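Local coordinates for carbohydrate-binding module family 14 protein (Pseudocercospora fuligena, PDB 4Z4A) that probably binds chitin through a disulfide-rich CBM14 module, as a fungal effector (Avr4) probably recognised by the plant Cf-4 receptor, at residues S48-C52 and T95-V99; I33-C38 and P60-L66; A25-P29 and G68-E72; D43-P47 and Y55-S59. One frame throughout, in Å; residues are numbered along the deposited sequence.

Interaction 1: residues S48-C52 and T95-V99; sequences SPKTC and TCGLV
Cys52 and Cys96 point at each other from two loops and close a disulfide, SG to SG 2.0 Å. The bond has normal cystine length, and its left-handed twist (chi3 -74°) is in the usual range. Cys96 sends SG away from its own amide nitrogen (chi1 -175°), whereas SG of Cys52 lies beside its backbone N. The CA atoms of Cys52 and Cys96 are 5.6 Å apart. Leu98, two residues past Cys96, also reaches the loop. Its CB rests on Cys52 SG at 3.9 Å, and its extended side chain carries CD1 over the backbone of the turn at 49-51, where CD1 lies 3.3 Å from Pro49 O and 3.6 Å from Thr51 N. The leucine thus meets peptide groups and sulfur, and no hydrogen bond crosses between the loops. The turn beneath it is held from within: Ser48 OG accepts the N-H of Lys50 at 2.9 Å, an ST turn, and more weakly that of Thr51. Lys50 itself reaches the other way, to a salt bridge with Glu72. Cys52 also bonds through its backbone to Trp81, which places the bridge beside strand 80-82. A cystine tying the hairpin loop between strands 45-48 and 54-60 to the chain after the last strand fits the small, disulfide-stabilised fold of the CBM14 (peritrophin-A) chitin-binding domains.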
loop_
_atom_site.group_PDB
_atom_site.type_symbol
_atom_site.label_atom_id
_atom_site.label_comp_id
_atom_site.label_asym_id
_atom_site.label_seq_id
_atom_site.Cartn_x
_atom_site.Cartn_y
_atom_site.Cartn_z
ATOM N N SER B 48 -0.457 11.320 8.217
ATOM C CA SER B 48 -1.142 12.544 7.841
ATOM C C SER B 48 -1.091 13.507 9.027
ATOM O O SER B 48 -1.545 13.156 10.116
ATOM C CB SER B 48 -2.584 12.272 7.487
ATOM O OG SER B 48 -3.330 13.469 7.499
ATOM N N PRO B 49 -0.551 14.728 8.815
ATOM C CA PRO B 49 -0.647 15.729 9.886
ATOM C C PRO B 49 -2.094 16.163 10.142
ATOM O O PRO B 49 -2.352 16.914 11.066
ATOM C CB PRO B 49 0.194 16.914 9.366
ATOM C CG PRO B 49 0.818 16.486 8.087
ATOM C CD PRO B 49 0.031 15.302 7.582
ATOM N N LYS B 50 -3.043 15.671 9.361
ATOM C CA LYS B 50 -4.423 16.094 9.486
ATOM C C LYS B 50 -5.375 15.114 10.188
ATOM O O LYS B 50 -6.426 15.515 10.668
ATOM C CB LYS B 50 -4.893 16.465 8.082
ATOM C CG LYS B 50 -6.382 16.574 7.827
ATOM C CD LYS B 50 -6.638 16.789 6.334
ATOM C CE LYS B 50 -5.658 17.779 5.700
ATOM N NZ LYS B 50 -5.767 17.790 4.219
ATOM N N THR B 51 -5.041 13.823 10.260
ATOM C CA THR B 51 -5.942 12.843 10.900
ATOM C C THR B 51 -5.136 11.604 11.349
ATOM O O THR B 51 -4.120 11.270 10.732
ATOM C CB THR B 51 -7.094 12.419 9.968
ATOM O OG1 THR B 51 -7.912 11.411 10.578
ATOM C CG2 THR B 51 -6.573 11.896 8.632
ATOM N N CYS B 52 -5.623 10.952 12.403
ATOM C CA CYS B 52 -5.078 9.649 12.822
ATOM C C CYS B 52 -5.760 8.526 12.038
ATOM O O CYS B 52 -5.236 7.416 12.031
ATOM C CB CYS B 52 -5.284 9.371 14.300
ATOM S SG CYS B 52 -4.494 10.552 15.410
ATOM N N THR B 95 0.734 5.274 16.466
ATOM C CA THR B 95 1.769 6.240 16.667
ATOM C C THR B 95 1.255 7.697 16.558
ATOM O O THR B 95 2.043 8.653 16.661
ATOM C CB THR B 95 2.858 6.066 15.600
ATOM O OG1 THR B 95 2.237 6.103 14.289
ATOM C CG2 THR B 95 3.587 4.792 15.826
ATOM N N CYS B 96 -0.045 7.874 16.368
ATOM C CA CYS B 96 -0.593 9.195 16.072
ATOM C C CYS B 96 -0.872 9.919 17.381
ATOM O O CYS B 96 -1.438 9.320 18.300
ATOM C CB CYS B 96 -1.868 9.081 15.278
ATOM S SG CYS B 96 -2.574 10.672 14.724
ATOM N N GLY B 97 -0.428 11.159 17.434
ATOM C CA GLY B 97 -0.540 11.989 18.629
ATOM C C GLY B 97 -1.542 13.125 18.487
ATOM O O GLY B 97 -1.709 13.902 19.421
ATOM N N LEU B 98 -2.230 13.219 17.354
ATOM C CA LEU B 98 -3.140 14.337 17.096
ATOM C C LEU B 98 -4.331 14.309 18.045
ATOM O O LEU B 98 -4.916 13.262 18.263
ATOM C CB LEU B 98 -3.644 14.310 15.652
ATOM C CG LEU B 98 -2.551 14.464 14.589
ATOM C CD1 LEU B 98 -3.150 14.469 13.197
ATOM C CD2 LEU B 98 -1.725 15.727 14.817
ATOM N N VAL B 99 -4.664 15.466 18.613
ATOM C CA VAL B 99 -5.896 15.646 19.389
ATOM C C VAL B 99 -6.623 16.897 18.909
ATOM O O VAL B 99 -7.640 16.791 18.229
ATOM C CB VAL B 99 -5.628 15.762 20.906
ATOM C CG1 VAL B 99 -5.148 14.424 21.456
ATOM C CG2 VAL B 99 -4.614 16.854 21.201
#

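Interaction 2: residues I33-C38 and P60-L66; sequences IKTTKC and PADDSYL
The C-terminal end of helix 30-36 packs here against the loop that joins strands 54-60 and 68-74, and Lys37, the first residue beyond the helix, has positive phi. Its aliphatic chain lies across one face of the Tyr65 ring at about a right angle: CD stands 3.7 Å from the ring centroid in a CH-pi contact, 14° off the ring normal, and CE continues to Tyr65 CD2 at 3.5 Å. The opposite face of the ring has Asp62 O above it, offset toward the rim, within the type I turn from Asp62 to Tyr65. That turn is further braced by an Asx turn, Ser64 N to Asp62 OD1 2.8 Å. Deeper in, Ile33 turns CG2 onto the backbone of Tyr65, 3.5 Å from its C atom, and onto Pro60 CB. The Pro60 ring in turn meets Cys38, its CG 3.9 Å from Cys38 SG. Tyr65 OH is hydrogen-bonded to Tyr65 OH of the second subunit. Without a hydrogen bond between the two segments, their contact rests on van der Waals contact of aliphatic chains with a ring and with peptide groups, to which the lysine contributes its methylenes.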
loop_
_atom_site.group_PDB
_atom_site.type_symbol
_atom_site.label_atom_id
_atom_site.label_comp_id
_atom_site.label_asym_id
_atom_site.label_seq_id
_atom_site.Cartn_x
_atom_site.Cartn_y
_atom_site.Cartn_z
ATOM N N ILE B 33 11.375 9.561 -3.410
ATOM C CA ILE B 33 11.043 9.083 -4.752
ATOM C C ILE B 33 12.308 8.765 -5.500
ATOM O O ILE B 33 12.412 7.733 -6.132
ATOM C CB ILE B 33 10.199 10.124 -5.487
ATOM C CG1 ILE B 33 8.824 10.200 -4.794
ATOM C CG2 ILE B 33 9.989 9.716 -6.954
ATOM C CD1 ILE B 33 8.350 11.599 -4.606
ATOM N N LYS B 34 13.292 9.658 -5.440
ATOM C CA LYS B 34 14.533 9.422 -6.188
ATOM C C LYS B 34 15.332 8.252 -5.664
ATOM O O LYS B 34 15.917 7.519 -6.431
ATOM C CB LYS B 34 15.437 10.669 -6.173
ATOM C CG LYS B 34 14.919 11.904 -6.879
ATOM C CD LYS B 34 15.886 13.049 -6.532
ATOM C CE LYS B 34 16.027 14.088 -7.615
ATOM N NZ LYS B 34 14.970 15.124 -7.486
ATOM N N THR B 35 15.370 8.079 -4.349
ATOM C CA THR B 35 16.216 7.104 -3.734
ATOM C C THR B 35 15.628 5.693 -3.793
ATOM O O THR B 35 16.364 4.734 -3.933
ATOM C CB THR B 35 16.472 7.499 -2.272
ATOM O OG1 THR B 35 17.302 8.668 -2.258
ATOM C CG2 THR B 35 17.196 6.436 -1.555
ATOM N N THR B 36 14.309 5.587 -3.684
ATOM C CA THR B 36 13.606 4.273 -3.571
ATOM C C THR B 36 12.763 3.918 -4.781
ATOM O O THR B 36 12.456 2.732 -4.970
ATOM C CB THR B 36 12.634 4.204 -2.339
ATOM O OG1 THR B 36 11.537 5.112 -2.480
ATOM C CG2 THR B 36 13.396 4.467 -1.029
ATOM N N LYS B 37 12.333 4.944 -5.537
ATOM C CA LYS B 37 11.374 4.823 -6.633
ATOM C C LYS B 37 10.032 4.303 -6.087
ATOM O O LYS B 37 9.184 3.810 -6.844
ATOM C CB LYS B 37 11.885 3.912 -7.747
ATOM C CG LYS B 37 13.074 4.479 -8.490
ATOM C CD LYS B 37 13.325 3.599 -9.703
ATOM C CE LYS B 37 14.308 4.237 -10.666
ATOM N NZ LYS B 37 15.651 3.850 -10.207
ATOM N N CYS B 38 9.887 4.422 -4.775
ATOM C CA CYS B 38 8.723 3.902 -4.055
ATOM C C CYS B 38 8.407 2.437 -4.356
ATOM O O CYS B 38 7.249 2.028 -4.262
ATOM C CB CYS B 38 7.514 4.808 -4.337
ATOM S SG CYS B 38 7.713 6.569 -3.943
ATOM N N PRO B 60 5.175 8.072 -7.351
ATOM C CA PRO B 60 6.000 8.815 -8.326
ATOM C C PRO B 60 5.167 9.349 -9.484
ATOM O O PRO B 60 4.225 8.682 -9.875
ATOM C CB PRO B 60 6.939 7.744 -8.874
ATOM C CG PRO B 60 7.006 6.720 -7.757
ATOM C CD PRO B 60 5.605 6.672 -7.229
ATOM N N ALA B 61 5.522 10.539 -9.984
ATOM C CA ALA B 61 4.653 11.213 -10.982
ATOM C C ALA B 61 4.666 10.441 -12.278
ATOM O O ALA B 61 3.656 10.344 -12.998
ATOM C CB ALA B 61 5.109 12.629 -11.206
ATOM N N ASP B 62 5.831 9.896 -12.566
ATOM C CA ASP B 62 6.035 9.118 -13.751
ATOM C C ASP B 62 7.296 8.294 -13.566
ATOM O O ASP B 62 7.932 8.331 -12.500
ATOM C CB ASP B 62 6.157 10.087 -14.961
ATOM C CG ASP B 62 7.228 11.142 -14.760
ATOM O OD1 ASP B 62 8.324 10.791 -14.262
ATOM O OD2 ASP B 62 6.993 12.327 -15.125
ATOM N N ASP B 63 7.688 7.576 -14.619
ATOM C CA ASP B 63 8.852 6.707 -14.566
ATOM C C ASP B 63 10.220 7.401 -14.713
ATOM O O ASP B 63 11.230 6.725 -14.891
ATOM C CB ASP B 63 8.674 5.540 -15.550
ATOM C CG ASP B 63 8.799 5.956 -17.020
ATOM O OD1 ASP B 63 8.823 7.175 -17.341
ATOM O OD2 ASP B 63 8.833 5.025 -17.861
ATOM N N SER B 64 10.265 8.733 -14.592
ATOM C CA SER B 64 11.521 9.438 -14.336
ATOM C C SER B 64 11.860 9.375 -12.836
ATOM O O SER B 64 13.015 9.530 -12.439
ATOM C CB SER B 64 11.415 10.891 -14.747
ATOM O OG SER B 64 11.063 10.971 -16.111
ATOM N N TYR B 65 10.841 9.135 -12.014
ATOM C CA TYR B 65 11.009 9.036 -10.558
ATOM C C TYR B 65 11.737 10.244 -9.977
ATOM O O TYR B 65 12.752 10.089 -9.280
ATOM C CB TYR B 65 11.717 7.730 -10.149
ATOM C CG TYR B 65 10.989 6.492 -10.614
ATOM C CD1 TYR B 65 9.933 5.952 -9.874
ATOM C CD2 TYR B 65 11.368 5.843 -11.776
ATOM C CE1 TYR B 65 9.279 4.812 -10.290
ATOM C CE2 TYR B 65 10.720 4.692 -12.211
ATOM C CZ TYR B 65 9.670 4.198 -11.470
ATOM O OH TYR B 65 9.047 3.071 -11.915
ATOM N N LEU B 66 11.226 11.427 -10.289
ATOM C CA LEU B 66 11.845 12.670 -9.819
ATOM C C LEU B 66 10.971 13.431 -8.824
ATOM O O LEU B 66 11.493 14.129 -7.958
ATOM C CB LEU B 66 12.178 13.590 -10.996
ATOM C CG LEU B 66 13.204 13.057 -11.998
ATOM C CD1 LEU B 66 13.211 13.986 -13.224
ATOM C CD2 LEU B 66 14.583 12.941 -11.358
#

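Interaction 3: residues A25-P29 and G68-E72; sequences AFVCP and GIIHE. With EDO (1,2-ethanediol), chain P.
Cys28 and Gly68 are joined through two waters instead of by direct backbone bonds. One water accepts from Cys28 N at 3.0 Å and donates to Gly68 O; the other donates to Cys28 O and accepts from Gly68 N at 2.9 Å. Each polar backbone atom of the pair is therefore served by solvent, although the two CA atoms are only 5.2 Å apart. Cys28 CB lies 3.7 Å from Gly68 CA, a close approach beside a residue that has no side chain. Past the glycine, Cys28 SG settles over the backbone of strand 68-74, 3.6 Å from Ile69 C, and touches Ile70 CD1 at 3.5 Å. The same sulfur is bonded to Cys58 on the neighbouring strand 54-60, so the N-terminal segment is stitched covalently to the three-stranded antiparallel sheet of this chitin-binding domain and lies along one of its outer strands, 68-74, just before helix 30-36. Farther along, Phe26 offers its ring edge, not a face, to the other segment. Its CE2 is in van der Waals contact with Glu72 CD, 3.8 Å away in the ring plane, and the ring and carboxylate planes are turned 79° apart. An almost eclipsed chi1 of 14° puts the Phe26 ring there. Lys50 forms a salt bridge with Glu72 OE2 and also packs on the phenylalanine. A 1,2-ethanediol, probably from the crystallisation liquor, donates from O1 to Val27 O at 2.9 Å, with Ile70 CD1 close to the same ethanediol oxygen.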
loop_
_atom_site.group_PDB
_atom_site.type_symbol
_atom_site.label_atom_id
_atom_site.label_comp_id
_atom_site.label_asym_id
_atom_site.label_seq_id
_atom_site.Cartn_x
_atom_site.Cartn_y
_atom_site.Cartn_z
ATOM N N ALA B 25 0.330 23.701 2.664
ATOM C CA ALA B 25 0.015 22.352 2.116
ATOM C C ALA B 25 1.138 21.370 2.486
ATOM O O ALA B 25 2.068 21.711 3.243
ATOM C CB ALA B 25 -0.171 22.427 0.599
ATOM N N PHE B 26 1.023 20.150 1.981
ATOM C CA PHE B 26 2.144 19.224 1.983
ATOM C C PHE B 26 2.431 18.828 0.561
ATOM O O PHE B 26 1.543 18.804 -0.282
ATOM C CB PHE B 26 1.941 17.977 2.874
ATOM C CG PHE B 26 0.526 17.752 3.330
ATOM C CD1 PHE B 26 0.038 18.393 4.469
ATOM C CD2 PHE B 26 -0.317 16.868 2.648
ATOM C CE1 PHE B 26 -1.268 18.175 4.904
ATOM C CE2 PHE B 26 -1.624 16.650 3.080
ATOM C CZ PHE B 26 -2.097 17.302 4.208
ATOM N N VAL B 27 3.697 18.569 0.289
ATOM C CA VAL B 27 4.130 18.052 -0.974
ATOM C C VAL B 27 4.915 16.786 -0.695
ATOM O O VAL B 27 5.275 16.514 0.462
ATOM C CB VAL B 27 4.991 19.076 -1.752
ATOM C CG1 VAL B 27 4.180 20.331 -2.058
ATOM C CG2 VAL B 27 6.245 19.434 -0.980
ATOM N N CYS B 28 5.154 15.992 -1.727
ATOM C CA CYS B 28 5.962 14.779 -1.563
ATOM C C CYS B 28 7.432 15.094 -1.462
ATOM O O CYS B 28 7.928 15.875 -2.237
ATOM C CB CYS B 28 5.730 13.825 -2.729
ATOM S SG CYS B 28 4.057 13.187 -2.603
ATOM N N PRO B 29 8.152 14.450 -0.515
ATOM C CA PRO B 29 9.577 14.690 -0.494
ATOM C C PRO B 29 10.272 13.945 -1.647
ATOM O O PRO B 29 10.231 12.719 -1.735
ATOM C CB PRO B 29 10.003 14.193 0.885
ATOM C CG PRO B 29 8.993 13.130 1.227
ATOM C CD PRO B 29 7.696 13.678 0.662
ATOM N N GLY B 68 6.810 13.481 -6.803
ATOM C CA GLY B 68 5.759 12.646 -6.282
ATOM C C GLY B 68 4.434 13.352 -6.292
ATOM O O GLY B 68 4.379 14.595 -6.246
ATOM N N ILE B 69 3.386 12.547 -6.362
ATOM C CA ILE B 69 2.009 12.988 -6.247
ATOM C C ILE B 69 1.413 12.536 -4.916
ATOM O O ILE B 69 1.515 11.347 -4.555
ATOM C CB ILE B 69 1.178 12.415 -7.404
ATOM C CG1 ILE B 69 1.721 12.917 -8.748
ATOM C CG2 ILE B 69 -0.291 12.781 -7.219
ATOM C CD1 ILE B 69 1.199 12.123 -9.924
ATOM N N ILE B 70 0.800 13.482 -4.187
ATOM C CA ILE B 70 0.201 13.220 -2.871
ATOM C C ILE B 70 -1.131 12.510 -3.035
ATOM O O ILE B 70 -1.978 12.958 -3.823
ATOM C CB ILE B 70 -0.083 14.539 -2.074
ATOM C CG1 ILE B 70 1.215 15.186 -1.598
ATOM C CG2 ILE B 70 -1.011 14.325 -0.869
ATOM C CD1 ILE B 70 1.774 14.584 -0.317
ATOM N N HIS B 71 -1.320 11.428 -2.271
ATOM C CA HIS B 71 -2.621 10.777 -2.072
ATOM C C HIS B 71 -2.944 10.714 -0.591
ATOM O O HIS B 71 -2.197 10.114 0.185
ATOM C CB HIS B 71 -2.596 9.365 -2.641
ATOM C CG HIS B 71 -2.328 9.316 -4.102
ATOM N ND1 HIS B 71 -3.324 9.504 -5.039
ATOM C CD2 HIS B 71 -1.184 9.131 -4.799
ATOM C CE1 HIS B 71 -2.805 9.428 -6.250
ATOM N NE2 HIS B 71 -1.511 9.202 -6.136
ATOM N N GLU B 72 -4.006 11.388 -0.172
ATOM C CA GLU B 72 -4.502 11.299 1.201
ATOM C C GLU B 72 -5.399 10.076 1.301
ATOM O O GLU B 72 -6.462 10.004 0.707
ATOM C CB GLU B 72 -5.226 12.598 1.588
ATOM C CG GLU B 72 -4.279 13.785 1.546
ATOM C CD GLU B 72 -4.947 15.083 1.974
ATOM O OE1 GLU B 72 -5.027 16.000 1.139
ATOM O OE2 GLU B 72 -5.396 15.186 3.138
HETATM C C1 EDO P . 4.471 13.920 2.847
HETATM O O1 EDO P . 3.886 15.195 2.583
HETATM C C2 EDO P . 4.794 13.864 4.330
HETATM O O2 EDO P . 6.206 14.019 4.559
HETATM O O HOH W 1 4.085 16.605 -4.436
HETATM O O HOH W 2 7.974 15.515 -5.074
#

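Interaction 4: residues D43-P47 and Y55-S59; sequences DCLYP and YIQCS. With EDO (1,2-ethanediol), chain K.
Tyr46, Ile56 and Leu45 bury the most surface where strands 45-48 and 54-60 pair as an antiparallel beta hairpin, the first two strands of the domain's three-stranded sheet. Tyr46 and Ile56 form a hydrogen-bonded pair: Tyr46 N gives to Ile56 O at 2.8 Å, and Ile56 N gives to Tyr46 O at 2.9 Å. Their side chains share a face of the sheet. The tyrosine ring turns its edge to Ile56 O and brings CE1 to Cys58 SG, 3.7 Å away, a sulfur-aromatic contact approached obliquely. Tyr46 OH is hydrogen-bonded to Asp32 OD2 of helix 30-36, which holds the far end of the ring. Ile56 carries CD1 toward Pro47 O, 3.8 Å away, and is also covered by Phe26 and Ile70.

Leu45 sits on the other face, in a non-hydrogen-bonded pair with Gln57. The two side chains run side by side in the same direction, Leu45 CD2 against Gln57 CB at 3.7 Å, and the same methyl reaches Tyr55 CE2 at 3.9 Å. Gln57 runs outward in an extended chain, CG opposite the amide nitrogen (chi1 -179°), which lays CG and CD along that methyl. Tyr55 itself stacks its ring on Trp81. Where the strand pairing begins, Cys44 O accepts from Cys58 N. Just ahead of that, an ethanediol, probably from the crystallisation liquor, takes the N-H of Cys44 on its O2 at 2.7 Å and donates through O1 to Asp43 OD1.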
loop_
_atom_site.group_PDB
_atom_site.type_symbol
_atom_site.label_atom_id
_atom_site.label_comp_id
_atom_site.label_asym_id
_atom_site.label_seq_id
_atom_site.Cartn_x
_atom_site.Cartn_y
_atom_site.Cartn_z
ATOM N N ASP B 43 7.667 1.866 1.294
ATOM C CA ASP B 43 8.217 3.127 0.866
ATOM C C ASP B 43 7.154 4.178 0.598
ATOM O O ASP B 43 6.080 3.834 0.108
ATOM C CB ASP B 43 9.028 2.923 -0.407
ATOM C CG ASP B 43 10.285 2.111 -0.218
ATOM O OD1 ASP B 43 10.902 2.142 0.888
ATOM O OD2 ASP B 43 10.712 1.526 -1.218
ATOM N N CYS B 44 7.491 5.451 0.863
ATOM C CA CYS B 44 6.687 6.580 0.407
ATOM C C CYS B 44 5.307 6.580 1.085
ATOM O O CYS B 44 4.312 7.056 0.535
ATOM C CB CYS B 44 6.576 6.553 -1.118
ATOM S SG CYS B 44 8.194 6.569 -1.927
ATOM N N LEU B 45 5.302 6.079 2.325
ATOM C CA LEU B 45 4.134 6.162 3.197
ATOM C C LEU B 45 4.460 7.010 4.406
ATOM O O LEU B 45 5.513 6.827 5.044
ATOM C CB LEU B 45 3.692 4.758 3.643
ATOM C CG LEU B 45 3.239 3.777 2.563
ATOM C CD1 LEU B 45 2.967 2.400 3.117
ATOM C CD2 LEU B 45 2.002 4.325 1.906
ATOM N N TYR B 46 3.509 7.867 4.785
ATOM C CA TYR B 46 3.742 8.887 5.816
ATOM C C TYR B 46 2.474 9.072 6.640
ATOM O O TYR B 46 1.389 8.834 6.154
ATOM C CB TYR B 46 4.075 10.229 5.141
ATOM C CG TYR B 46 5.149 10.163 4.066
ATOM C CD1 TYR B 46 4.805 9.883 2.734
ATOM C CD2 TYR B 46 6.497 10.324 4.358
ATOM C CE1 TYR B 46 5.764 9.804 1.743
ATOM C CE2 TYR B 46 7.449 10.219 3.378
ATOM C CZ TYR B 46 7.074 9.970 2.061
ATOM O OH TYR B 46 8.024 9.842 1.069
ATOM N N PRO B 47 2.616 9.524 7.886
ATOM C CA PRO B 47 1.480 9.947 8.665
ATOM C C PRO B 47 0.828 11.160 7.999
ATOM O O PRO B 47 1.510 11.891 7.273
ATOM C CB PRO B 47 2.067 10.328 10.021
ATOM C CG PRO B 47 3.530 10.248 9.896
ATOM C CD PRO B 47 3.899 9.687 8.581
ATOM N N TYR B 55 -3.608 8.221 6.245
ATOM C CA TYR B 55 -2.174 8.398 5.983
ATOM C C TYR B 55 -1.995 9.036 4.626
ATOM O O TYR B 55 -2.976 9.367 3.935
ATOM C CB TYR B 55 -1.425 7.039 6.058
ATOM C CG TYR B 55 -1.954 6.027 5.059
ATOM C CD1 TYR B 55 -3.145 5.319 5.305
ATOM C CD2 TYR B 55 -1.246 5.744 3.886
ATOM C CE1 TYR B 55 -3.626 4.408 4.392
ATOM C CE2 TYR B 55 -1.722 4.832 2.967
ATOM C CZ TYR B 55 -2.894 4.140 3.230
ATOM O OH TYR B 55 -3.376 3.208 2.318
ATOM N N ILE B 56 -0.740 9.302 4.282
ATOM C CA ILE B 56 -0.382 9.871 3.019
ATOM C C ILE B 56 0.511 8.865 2.274
ATOM O O ILE B 56 1.483 8.332 2.849
ATOM C CB ILE B 56 0.380 11.172 3.196
ATOM C CG1 ILE B 56 -0.558 12.255 3.777
ATOM C CG2 ILE B 56 0.995 11.622 1.856
ATOM C CD1 ILE B 56 0.169 13.534 4.124
ATOM N N GLN B 57 0.135 8.579 1.028
ATOM C CA GLN B 57 1.023 7.839 0.122
ATOM C C GLN B 57 1.448 8.774 -0.975
ATOM O O GLN B 57 0.588 9.460 -1.592
ATOM C CB GLN B 57 0.331 6.639 -0.472
ATOM C CG GLN B 57 1.208 5.814 -1.413
ATOM C CD GLN B 57 0.632 4.431 -1.635
ATOM O OE1 GLN B 57 -0.402 4.089 -1.076
ATOM N NE2 GLN B 57 1.302 3.633 -2.429
ATOM N N CYS B 58 2.759 8.815 -1.230
ATOM C CA CYS B 58 3.320 9.515 -2.377
ATOM C C CYS B 58 3.556 8.545 -3.516
ATOM O O CYS B 58 4.138 7.490 -3.343
ATOM C CB CYS B 58 4.609 10.238 -2.011
ATOM S SG CYS B 58 4.229 11.726 -1.080
ATOM N N SER B 59 3.014 8.868 -4.686
ATOM C CA SER B 59 3.229 8.061 -5.871
ATOM C C SER B 59 4.201 8.783 -6.785
ATOM O O SER B 59 4.069 9.975 -7.003
ATOM C CB SER B 59 1.916 7.819 -6.623
ATOM O OG SER B 59 1.065 6.909 -5.934
HETATM C C1 EDO K . 12.054 5.313 2.398
HETATM O O1 EDO K . 11.590 4.029 2.781
HETATM C C2 EDO K . 11.106 5.876 1.356
HETATM O O2 EDO K . 9.851 6.228 1.891
#

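In the fold
Interaction 4 lies about 2 Å from the centre of the chain, and the other three each touch it. Disulfides tie it to two of them: Cys38-Cys44 to interaction 2 and Cys28-Cys58 to interaction 3, while Ile69 N probably bonds to Ser59 O across the sheet. Interaction 1 has its own bridge, Cys52-Cys96, and reaches interaction 3 through the salt bridge of Lys50 NZ with Glu72 OE2 at 2.8 Å. Interactions 1 and 2 lie on opposite sides of the chain's centre, their centres about 26 Å apart, without touching. Along the chain, interaction 4 is nested within 2, and 2 within 3. Interactions 2, 3 and 4 all reach the second subunit.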